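Local coordinates for hypothetical protein PH1789 (Pyrococcus horikoshii, PDB 1WR2) that is of unknown function but carries an ATP-grasp domain, a fold of two alpha-beta lobes shared by a large family of proteins, at residues V21-K26 with K62-P66; A74-M78 with E93-A98; K117-I123 with L213-Y219. All coordinates share one frame; numbering follows the deposited sequence.

Contact 1 of 3, residues V21-K26 with K62-P66; sequences VEYEAK and KLMSP
Met64, at the end of strand 59-64, packs against the first turn of helix 22-30; the axis of residues 22-26 stands nearly perpendicular (85°) to that of residues 62-64. Its thioether chain, bent at chi2 and chi3, places SD against the start of the helix, 3.8 Å from Glu22 CB and 4.1 Å from Val21 CB. Met64 CG meets the rim of the Tyr23 ring in its plane, 3.7 Å from Tyr23 CD2, and the sulfur also faces the edge in a Met-aromatic contact. This apolar wedge is the tight part. Toward the partly exposed Pro66 the packing thins, and Val21 CG1 lies 4.2 Å from Pro66 CG. On the other flank, Glu22 CG stands anti to the backbone N (chi1 -172°), sending an extended chain across that of Lys62. Lys62 NZ takes the syn lone pair of Glu22 OE2 at 2.8 Å, while Lys26 NZ bridges to the anti one. Lys71 pairs with Glu22 OE1, and Glu39 with Lys26. Lys26 NZ and Lys62 NZ are 4.3 Å apart, so the buried carboxylate between them probably offsets their repulsion; the three lysines would favour its charged form, although Asp229 lies close to Glu22 OE1.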
loop_
_atom_site.group_PDB
_atom_site.type_symbol
_atom_site.label_atom_id
_atom_site.label_comp_id
_atom_site.label_asym_id
_atom_site.label_seq_id
_atom_site.Cartn_x
_atom_site.Cartn_y
_atom_site.Cartn_z
ATOM N N VAL A 21 7.762 -6.591 -2.067
ATOM C CA VAL A 21 6.536 -7.190 -1.542
ATOM C C VAL A 21 5.901 -6.183 -0.587
ATOM O O VAL A 21 6.551 -5.241 -0.154
ATOM C CB VAL A 21 6.813 -8.537 -0.815
ATOM C CG1 VAL A 21 7.344 -9.561 -1.821
ATOM C CG2 VAL A 21 7.804 -8.334 0.305
ATOM N N GLU A 22 4.631 -6.378 -0.268
ATOM C CA GLU A 22 3.906 -5.442 0.581
ATOM C C GLU A 22 4.623 -4.967 1.842
ATOM O O GLU A 22 4.663 -3.770 2.104
ATOM C CB GLU A 22 2.543 -6.024 0.968
ATOM C CG GLU A 22 1.632 -5.042 1.689
ATOM C CD GLU A 22 0.260 -5.629 1.984
ATOM O OE1 GLU A 22 -0.078 -6.692 1.415
ATOM O OE2 GLU A 22 -0.481 -5.018 2.777
ATOM N N TYR A 23 5.204 -5.882 2.616
ATOM C CA TYR A 23 5.854 -5.450 3.845
ATOM C C TYR A 23 7.098 -4.624 3.589
ATOM O O TYR A 23 7.403 -3.726 4.368
ATOM C CB TYR A 23 6.157 -6.647 4.772
ATOM C CG TYR A 23 7.386 -7.456 4.431
ATOM C CD1 TYR A 23 8.665 -6.997 4.750
ATOM C CD2 TYR A 23 7.271 -8.687 3.790
ATOM C CE1 TYR A 23 9.803 -7.753 4.431
ATOM C CE2 TYR A 23 8.395 -9.445 3.467
ATOM C CZ TYR A 23 9.655 -8.973 3.788
ATOM O OH TYR A 23 10.755 -9.716 3.449
ATOM N N GLU A 24 7.807 -4.898 2.492
ATOM C CA GLU A 24 9.025 -4.137 2.170
ATOM C C GLU A 24 8.654 -2.737 1.703
ATOM O O GLU A 24 9.314 -1.762 2.050
ATOM C CB GLU A 24 9.827 -4.826 1.062
ATOM C CG GLU A 24 10.279 -6.225 1.410
ATOM C CD GLU A 24 10.855 -6.960 0.216
ATOM O OE1 GLU A 24 10.307 -6.802 -0.895
ATOM O OE2 GLU A 24 11.841 -7.702 0.394
ATOM N N ALA A 25 7.607 -2.649 0.888
ATOM C CA ALA A 25 7.130 -1.361 0.390
ATOM C C ALA A 25 6.720 -0.497 1.582
ATOM O O ALA A 25 7.129 0.662 1.696
ATOM C CB ALA A 25 5.938 -1.570 -0.542
ATOM N N LYS A 26 5.921 -1.066 2.478
ATOM C CA LYS A 26 5.453 -0.329 3.646
ATOM C C LYS A 26 6.565 0.164 4.565
ATOM O O LYS A 26 6.409 1.185 5.236
ATOM C CB LYS A 26 4.435 -1.161 4.413
ATOM C CG LYS A 26 3.105 -1.238 3.685
ATOM C CD LYS A 26 2.150 -2.174 4.385
ATOM C CE LYS A 26 0.775 -2.149 3.744
ATOM N NZ LYS A 26 -0.117 -3.137 4.428
ATOM N N LYS A 62 -1.914 -12.279 4.748
ATOM C CA LYS A 62 -1.505 -11.983 3.379
ATOM C C LYS A 62 -0.165 -12.640 3.102
ATOM O O LYS A 62 0.848 -12.254 3.685
ATOM C CB LYS A 62 -1.355 -10.477 3.173
ATOM C CG LYS A 62 -2.587 -9.643 3.481
ATOM C CD LYS A 62 -2.279 -8.188 3.166
ATOM C CE LYS A 62 -3.446 -7.270 3.429
ATOM N NZ LYS A 62 -3.141 -5.873 2.982
ATOM N N LEU A 63 -0.148 -13.618 2.203
ATOM C CA LEU A 63 1.094 -14.306 1.887
ATOM C C LEU A 63 2.051 -13.389 1.148
ATOM O O LEU A 63 1.672 -12.718 0.177
ATOM C CB LEU A 63 0.822 -15.557 1.048
ATOM C CG LEU A 63 2.044 -16.421 0.752
ATOM C CD1 LEU A 63 1.632 -17.879 0.684
ATOM C CD2 LEU A 63 2.696 -15.963 -0.541
ATOM N N MET A 64 3.296 -13.367 1.609
ATOM C CA MET A 64 4.326 -12.534 0.998
ATOM C C MET A 64 5.224 -13.377 0.105
ATOM O O MET A 64 5.824 -14.349 0.555
ATOM C CB MET A 64 5.166 -11.858 2.085
ATOM C CG MET A 64 4.393 -10.856 2.942
ATOM S SD MET A 64 3.898 -9.374 2.017
ATOM C CE MET A 64 2.186 -9.716 1.640
ATOM N N SER A 65 5.303 -13.002 -1.167
ATOM C CA SER A 65 6.127 -13.707 -2.139
ATOM C C SER A 65 6.428 -12.794 -3.317
ATOM O O SER A 65 5.518 -12.202 -3.900
ATOM C CB SER A 65 5.412 -14.955 -2.664
ATOM O OG SER A 65 6.173 -15.555 -3.700
ATOM N N PRO A 66 7.709 -12.672 -3.687
ATOM C CA PRO A 66 8.106 -11.821 -4.811
ATOM C C PRO A 66 7.462 -12.301 -6.109
ATOM O O PRO A 66 7.343 -11.541 -7.066
ATOM C CB PRO A 66 9.624 -11.974 -4.845
ATOM C CG PRO A 66 9.978 -12.350 -3.425
ATOM C CD PRO A 66 8.883 -13.310 -3.068
#

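Contact 2 of 3, residues A74-M78 with E93-A98; sequences AKVVM and EIHENA
Met78 lays its side chain along that of Ile94, the two running past each other in opposite directions with Met78 CG 3.6 Å from Ile94 CG2. The contact joins the entry into edge strand 77-81 to helix 84-101, which follows that strand and packs back against the four-stranded antiparallel sheet of this ATP-grasp protein. Before the strand, helix 71-74 ends in a Schellman motif, with Lys75 as its C-prime residue at positive phi; Val76 N returns to Lys71 O and Lys75 N to Ser72 O. The chain then passes close to helix 84-101, the nearest pair being Val76 CA and Ile94 CA at 4.4 Å. Such proximity lets Ile94 use its methyl branch on the backbone itself: Ile94 CG2 sits 3.4 Å from Val76 O. Ile94 CG1, in turn, stands between the backbone N and the carbonyl carbon (chi1 62°), leaving CG2 as the branch directed at residues 76-78. On the buried side Val76 CG1 touches Ala98 CB at 3.8 Å, and both residues also touch Ile68, in a loop, and Leu63 of strand 59-64. The outer side is more polar. The Met78 side chain crosses that of Glu93 at about a right angle, bringing Met78 CE 3.2 Å from Glu93 OE1, whereas the salt bridge of that carboxylate is made through OE2 to Lys90. Asn97, one turn after Glu93, points at the Schellman turn, its CB 3.4 Å from Ala74 O. From there its amide reaches the carbonyl that the turn presents to the helix: Asn97 ND2 donates to Lys75 O at 2.6 Å, with an N-H...O angle of 173° and the oxygen practically in the amide plane.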
loop_
_atom_site.group_PDB
_atom_site.type_symbol
_atom_site.label_atom_id
_atom_site.label_comp_id
_atom_site.label_asym_id
_atom_site.label_seq_id
_atom_site.Cartn_x
_atom_site.Cartn_y
_atom_site.Cartn_z
ATOM N N ALA A 74 -4.232 -14.296 -6.924
ATOM C CA ALA A 74 -3.791 -15.612 -6.463
ATOM C C ALA A 74 -4.604 -16.129 -5.284
ATOM O O ALA A 74 -4.533 -17.309 -4.932
ATOM C CB ALA A 74 -2.318 -15.558 -6.086
ATOM N N LYS A 75 -5.369 -15.238 -4.665
ATOM C CA LYS A 75 -6.187 -15.608 -3.520
ATOM C C LYS A 75 -5.317 -16.044 -2.340
ATOM O O LYS A 75 -5.555 -17.081 -1.719
ATOM C CB LYS A 75 -7.162 -16.720 -3.921
ATOM C CG LYS A 75 -8.215 -16.246 -4.917
ATOM C CD LYS A 75 -8.652 -17.347 -5.864
ATOM C CE LYS A 75 -9.259 -18.532 -5.132
ATOM N NZ LYS A 75 -9.645 -19.592 -6.104
ATOM N N VAL A 76 -4.298 -15.245 -2.049
ATOM C CA VAL A 76 -3.405 -15.526 -0.934
ATOM C C VAL A 76 -3.621 -14.512 0.193
ATOM O O VAL A 76 -2.778 -14.372 1.078
ATOM C CB VAL A 76 -1.913 -15.525 -1.367
ATOM C CG1 VAL A 76 -1.678 -16.625 -2.378
ATOM C CG2 VAL A 76 -1.519 -14.177 -1.952
ATOM N N VAL A 77 -4.748 -13.800 0.137
ATOM C CA VAL A 77 -5.122 -12.817 1.165
ATOM C C VAL A 77 -6.457 -13.260 1.763
ATOM O O VAL A 77 -7.435 -13.407 1.036
ATOM C CB VAL A 77 -5.307 -11.390 0.576
ATOM C CG1 VAL A 77 -5.983 -10.472 1.606
ATOM C CG2 VAL A 77 -3.963 -10.809 0.185
ATOM N N MET A 78 -6.495 -13.490 3.075
ATOM C CA MET A 78 -7.728 -13.907 3.752
ATOM C C MET A 78 -8.117 -12.875 4.811
ATOM O O MET A 78 -7.302 -12.487 5.654
ATOM C CB MET A 78 -7.551 -15.289 4.390
ATOM C CG MET A 78 -7.456 -16.437 3.384
ATOM S SD MET A 78 -8.971 -16.637 2.390
ATOM C CE MET A 78 -8.459 -17.927 1.252
ATOM N N GLU A 93 -4.790 -22.581 3.689
ATOM C CA GLU A 93 -5.394 -22.188 2.428
ATOM C C GLU A 93 -4.504 -21.324 1.548
ATOM O O GLU A 93 -4.259 -21.665 0.386
ATOM C CB GLU A 93 -6.691 -21.430 2.669
ATOM C CG GLU A 93 -7.874 -22.297 2.968
ATOM C CD GLU A 93 -9.157 -21.568 2.697
ATOM O OE1 GLU A 93 -9.278 -21.000 1.588
ATOM O OE2 GLU A 93 -10.039 -21.562 3.581
ATOM N N ILE A 94 -4.026 -20.205 2.090
ATOM C CA ILE A 94 -3.201 -19.298 1.302
ATOM C C ILE A 94 -1.951 -19.966 0.768
ATOM O O ILE A 94 -1.503 -19.647 -0.330
ATOM C CB ILE A 94 -2.812 -18.015 2.085
ATOM C CG1 ILE A 94 -1.981 -18.363 3.319
ATOM C CG2 ILE A 94 -4.074 -17.241 2.460
ATOM C CD1 ILE A 94 -1.548 -17.142 4.122
ATOM N N HIS A 95 -1.386 -20.899 1.528
ATOM C CA HIS A 95 -0.196 -21.588 1.046
ATOM C C HIS A 95 -0.563 -22.511 -0.114
ATOM O O HIS A 95 0.211 -22.666 -1.053
ATOM C CB HIS A 95 0.476 -22.378 2.170
ATOM C CG HIS A 95 1.378 -21.545 3.030
ATOM N ND1 HIS A 95 0.915 -20.786 4.086
ATOM C CD2 HIS A 95 2.714 -21.330 2.970
ATOM C CE1 HIS A 95 1.926 -20.142 4.638
ATOM N NE2 HIS A 95 3.029 -20.455 3.981
ATOM N N GLU A 96 -1.749 -23.110 -0.042
ATOM C CA GLU A 96 -2.225 -23.999 -1.095
ATOM C C GLU A 96 -2.481 -23.162 -2.337
ATOM O O GLU A 96 -2.065 -23.521 -3.433
ATOM C CB GLU A 96 -3.527 -24.692 -0.678
ATOM C CG GLU A 96 -3.435 -25.494 0.619
ATOM C CD GLU A 96 -4.785 -26.062 1.055
ATOM O OE1 GLU A 96 -5.814 -25.387 0.836
ATOM O OE2 GLU A 96 -4.818 -27.170 1.629
ATOM N N ASN A 97 -3.166 -22.038 -2.154
ATOM C CA ASN A 97 -3.487 -21.152 -3.259
ATOM C C ASN A 97 -2.238 -20.627 -3.935
ATOM O O ASN A 97 -2.216 -20.443 -5.149
ATOM C CB ASN A 97 -4.353 -19.986 -2.775
ATOM C CG ASN A 97 -5.704 -20.445 -2.272
ATOM O OD1 ASN A 97 -6.021 -21.635 -2.325
ATOM N ND2 ASN A 97 -6.510 -19.509 -1.780
ATOM N N ALA A 98 -1.197 -20.391 -3.149
ATOM C CA ALA A 98 0.058 -19.896 -3.691
ATOM C C ALA A 98 0.755 -21.009 -4.470
ATOM O O ALA A 98 1.450 -20.754 -5.451
ATOM C CB ALA A 98 0.953 -19.414 -2.563
#

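Contact 3 of 3, residues K117-I123 with L213-Y219; sequences KPGREVI and LNPVFVY
Two neighbouring strands of the six-stranded antiparallel sheet, 120-129 and 208-218, pair here, close to a corner in the second strand at Pro215, which follows a cis peptide bond. Arg120 and Val218 form a hydrogen-bonded pair, with Arg120 N to Val218 O at 2.9 Å and Val218 N to Arg120 O at 2.8 Å. Val122 and Val216 form the next such pair, but beside the corner it is lopsided: Val122 N bonds Val216 O at 3.0 Å, whereas the return bond from Val216 N is weak. On the face carrying the valines, Val122 CG2 fits against both Val216 CB and Val218 CG2, and helix 187-203 covers the latter two residues. The other face holds the non-hydrogen-bonded pair Glu121 and Phe217, lying side by side with the carboxylate turned 81° to the ring. Glu121 CG and CD border the ring edge, while Pro118 CA makes a CH-pi contact over one face, 4.3 Å from the centroid. Gly119 N, buried by this contact and lying over the rim of one Phe217 face, has no partner in the model. Beyond the strand end, Tyr219 OH donates to a lone pair of Lys117 O in the carbonyl plane, which ties Tyr219 to the loop of residues 117-119; Gly119 CA lies 4.0 Å from Tyr219 CE1. At the corner, a water donates to Glu121 OE1 and to Asn214 OD1, and Ile123 CD1 rests 3.3 Å from Asn214 ND2. Main-chain bonds thus carry the middle of this contact, while a phenol at one end and a water at the other extend the polar linkage past it.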
loop_
_atom_site.group_PDB
_atom_site.type_symbol
_atom_site.label_atom_id
_atom_site.label_comp_id
_atom_site.label_asym_id
_atom_site.label_seq_id
_atom_site.Cartn_x
_atom_site.Cartn_y
_atom_site.Cartn_z
ATOM N N LYS A 117 -10.839 -0.136 9.943
ATOM C CA LYS A 117 -12.177 0.402 9.773
ATOM C C LYS A 117 -12.248 0.983 8.366
ATOM O O LYS A 117 -11.395 1.780 7.967
ATOM C CB LYS A 117 -12.456 1.517 10.782
ATOM C CG LYS A 117 -13.889 2.038 10.717
ATOM C CD LYS A 117 -13.978 3.498 11.124
ATOM C CE LYS A 117 -13.396 3.740 12.502
ATOM N NZ LYS A 117 -13.473 5.182 12.857
ATOM N N PRO A 118 -13.264 0.585 7.590
ATOM C CA PRO A 118 -13.379 1.114 6.232
ATOM C C PRO A 118 -13.595 2.624 6.216
ATOM O O PRO A 118 -14.103 3.205 7.179
ATOM C CB PRO A 118 -14.564 0.339 5.660
ATOM C CG PRO A 118 -15.396 0.053 6.868
ATOM C CD PRO A 118 -14.364 -0.348 7.888
ATOM N N GLY A 119 -13.179 3.250 5.120
ATOM C CA GLY A 119 -13.327 4.685 4.961
ATOM C C GLY A 119 -13.383 4.967 3.475
ATOM O O GLY A 119 -13.456 4.030 2.682
ATOM N N ARG A 120 -13.345 6.236 3.085
ATOM C CA ARG A 120 -13.393 6.586 1.667
ATOM C C ARG A 120 -12.151 6.062 0.948
ATOM O O ARG A 120 -11.028 6.421 1.300
ATOM C CB ARG A 120 -13.476 8.102 1.495
ATOM C CG ARG A 120 -13.446 8.552 0.040
ATOM C CD ARG A 120 -14.700 8.122 -0.705
ATOM N NE ARG A 120 -15.897 8.724 -0.125
ATOM C CZ ARG A 120 -17.120 8.584 -0.621
ATOM N NH1 ARG A 120 -17.314 7.859 -1.718
ATOM N NH2 ARG A 120 -18.150 9.168 -0.021
ATOM N N GLU A 121 -12.351 5.219 -0.061
ATOM C CA GLU A 121 -11.225 4.667 -0.802
ATOM C C GLU A 121 -10.637 5.639 -1.814
ATOM O O GLU A 121 -11.361 6.195 -2.643
ATOM C CB GLU A 121 -11.631 3.389 -1.541
ATOM C CG GLU A 121 -11.854 2.189 -0.654
ATOM C CD GLU A 121 -11.837 0.885 -1.431
ATOM O OE1 GLU A 121 -10.785 0.552 -2.031
ATOM O OE2 GLU A 121 -12.877 0.192 -1.446
ATOM N N VAL A 122 -9.324 5.852 -1.730
ATOM C CA VAL A 122 -8.627 6.715 -2.673
ATOM C C VAL A 122 -7.371 5.976 -3.122
ATOM O O VAL A 122 -6.985 4.959 -2.529
ATOM C CB VAL A 122 -8.209 8.079 -2.064
ATOM C CG1 VAL A 122 -9.427 8.802 -1.501
ATOM C CG2 VAL A 122 -7.148 7.881 -1.013
ATOM N N ILE A 123 -6.745 6.468 -4.181
ATOM C CA ILE A 123 -5.540 5.836 -4.701
ATOM C C ILE A 123 -4.492 6.885 -5.041
ATOM O O ILE A 123 -4.803 7.910 -5.648
ATOM C CB ILE A 123 -5.830 5.036 -6.005
ATOM C CG1 ILE A 123 -6.793 3.876 -5.727
ATOM C CG2 ILE A 123 -4.523 4.500 -6.587
ATOM C CD1 ILE A 123 -7.160 3.071 -6.988
ATOM N N LEU A 213 -0.186 3.529 -3.590
ATOM C CA LEU A 213 -0.710 3.260 -2.270
ATOM C C LEU A 213 -2.132 2.933 -2.681
ATOM O O LEU A 213 -2.870 3.820 -3.112
ATOM C CB LEU A 213 -0.691 4.519 -1.406
ATOM C CG LEU A 213 0.548 5.414 -1.333
ATOM C CD1 LEU A 213 0.399 6.288 -0.107
ATOM C CD2 LEU A 213 1.828 4.610 -1.254
ATOM N N ASN A 214 -2.505 1.661 -2.570
ATOM C CA ASN A 214 -3.823 1.215 -2.997
ATOM C C ASN A 214 -4.134 -0.134 -2.359
ATOM O O ASN A 214 -3.470 -1.131 -2.646
ATOM C CB ASN A 214 -3.824 1.105 -4.524
ATOM C CG ASN A 214 -5.159 0.635 -5.092
ATOM O OD1 ASN A 214 -6.121 0.430 -4.364
ATOM N ND2 ASN A 214 -5.212 0.467 -6.407
ATOM N N PRO A 215 -5.180 -0.188 -1.520
ATOM C CA PRO A 215 -5.990 1.002 -1.233
ATOM C C PRO A 215 -5.552 1.843 -0.052
ATOM O O PRO A 215 -4.684 1.454 0.728
ATOM C CB PRO A 215 -7.389 0.423 -1.028
ATOM C CG PRO A 215 -7.108 -0.889 -0.387
ATOM C CD PRO A 215 -5.891 -1.419 -1.122
ATOM N N VAL A 216 -6.156 3.019 0.044
ATOM C CA VAL A 216 -5.921 3.948 1.142
ATOM C C VAL A 216 -7.325 4.306 1.620
ATOM O O VAL A 216 -8.196 4.594 0.801
ATOM C CB VAL A 216 -5.246 5.258 0.682
ATOM C CG1 VAL A 216 -5.259 6.270 1.830
ATOM C CG2 VAL A 216 -3.820 4.993 0.229
ATOM N N PHE A 217 -7.561 4.265 2.926
ATOM C CA PHE A 217 -8.877 4.623 3.438
ATOM C C PHE A 217 -8.768 6.014 4.044
ATOM O O PHE A 217 -7.851 6.284 4.825
ATOM C CB PHE A 217 -9.359 3.647 4.527
ATOM C CG PHE A 217 -9.683 2.259 4.029
ATOM C CD1 PHE A 217 -10.093 2.041 2.720
ATOM C CD2 PHE A 217 -9.621 1.172 4.894
ATOM C CE1 PHE A 217 -10.439 0.767 2.282
ATOM C CE2 PHE A 217 -9.965 -0.104 4.465
ATOM C CZ PHE A 217 -10.374 -0.305 3.156
ATOM N N VAL A 218 -9.693 6.896 3.682
ATOM C CA VAL A 218 -9.692 8.249 4.223
ATOM C C VAL A 218 -10.926 8.447 5.091
ATOM O O VAL A 218 -12.058 8.287 4.636
ATOM C CB VAL A 218 -9.677 9.316 3.106
ATOM C CG1 VAL A 218 -9.652 10.710 3.722
ATOM C CG2 VAL A 218 -8.451 9.125 2.222
ATOM N N TYR A 219 -10.694 8.789 6.351
ATOM C CA TYR A 219 -11.779 8.991 7.296
ATOM C C TYR A 219 -12.257 10.435 7.304
ATOM O O TYR A 219 -11.704 11.286 6.608
ATOM C CB TYR A 219 -11.324 8.557 8.688
ATOM C CG TYR A 219 -10.826 7.127 8.719
ATOM C CD1 TYR A 219 -11.654 6.074 8.325
ATOM C CD2 TYR A 219 -9.526 6.826 9.127
ATOM C CE1 TYR A 219 -11.199 4.759 8.342
ATOM C CE2 TYR A 219 -9.060 5.513 9.144
ATOM C CZ TYR A 219 -9.900 4.489 8.755
ATOM O OH TYR A 219 -9.456 3.192 8.796
HETATM O O HOH W 1 -9.044 0.772 -4.119
#

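Overall arrangement
Along the chain the three contacts follow one another in series, each closing before the next opens. Contacts 1 and 2 meet on the four-stranded sheet, their centres about 14 Å apart: strands 59-64 and 77-81 are neighbours there, Leu63 N probably bonds Val76 O just ahead of strand 77-81, and Leu63 CD1 packs on Ala98 CB of helix 84-101. Contact 3 belongs to the six-stranded sheet, its centre about 19 Å from that of contact 1 and about 23 Å from that of contact 2, touching neither. Helix 22-30 touches both sheets of the ATP-grasp domain: Tyr23 meets strands 40-42 and 109-114, whereas Ala25 and Lys26 meet strand 225-234, Lys26 through Val228.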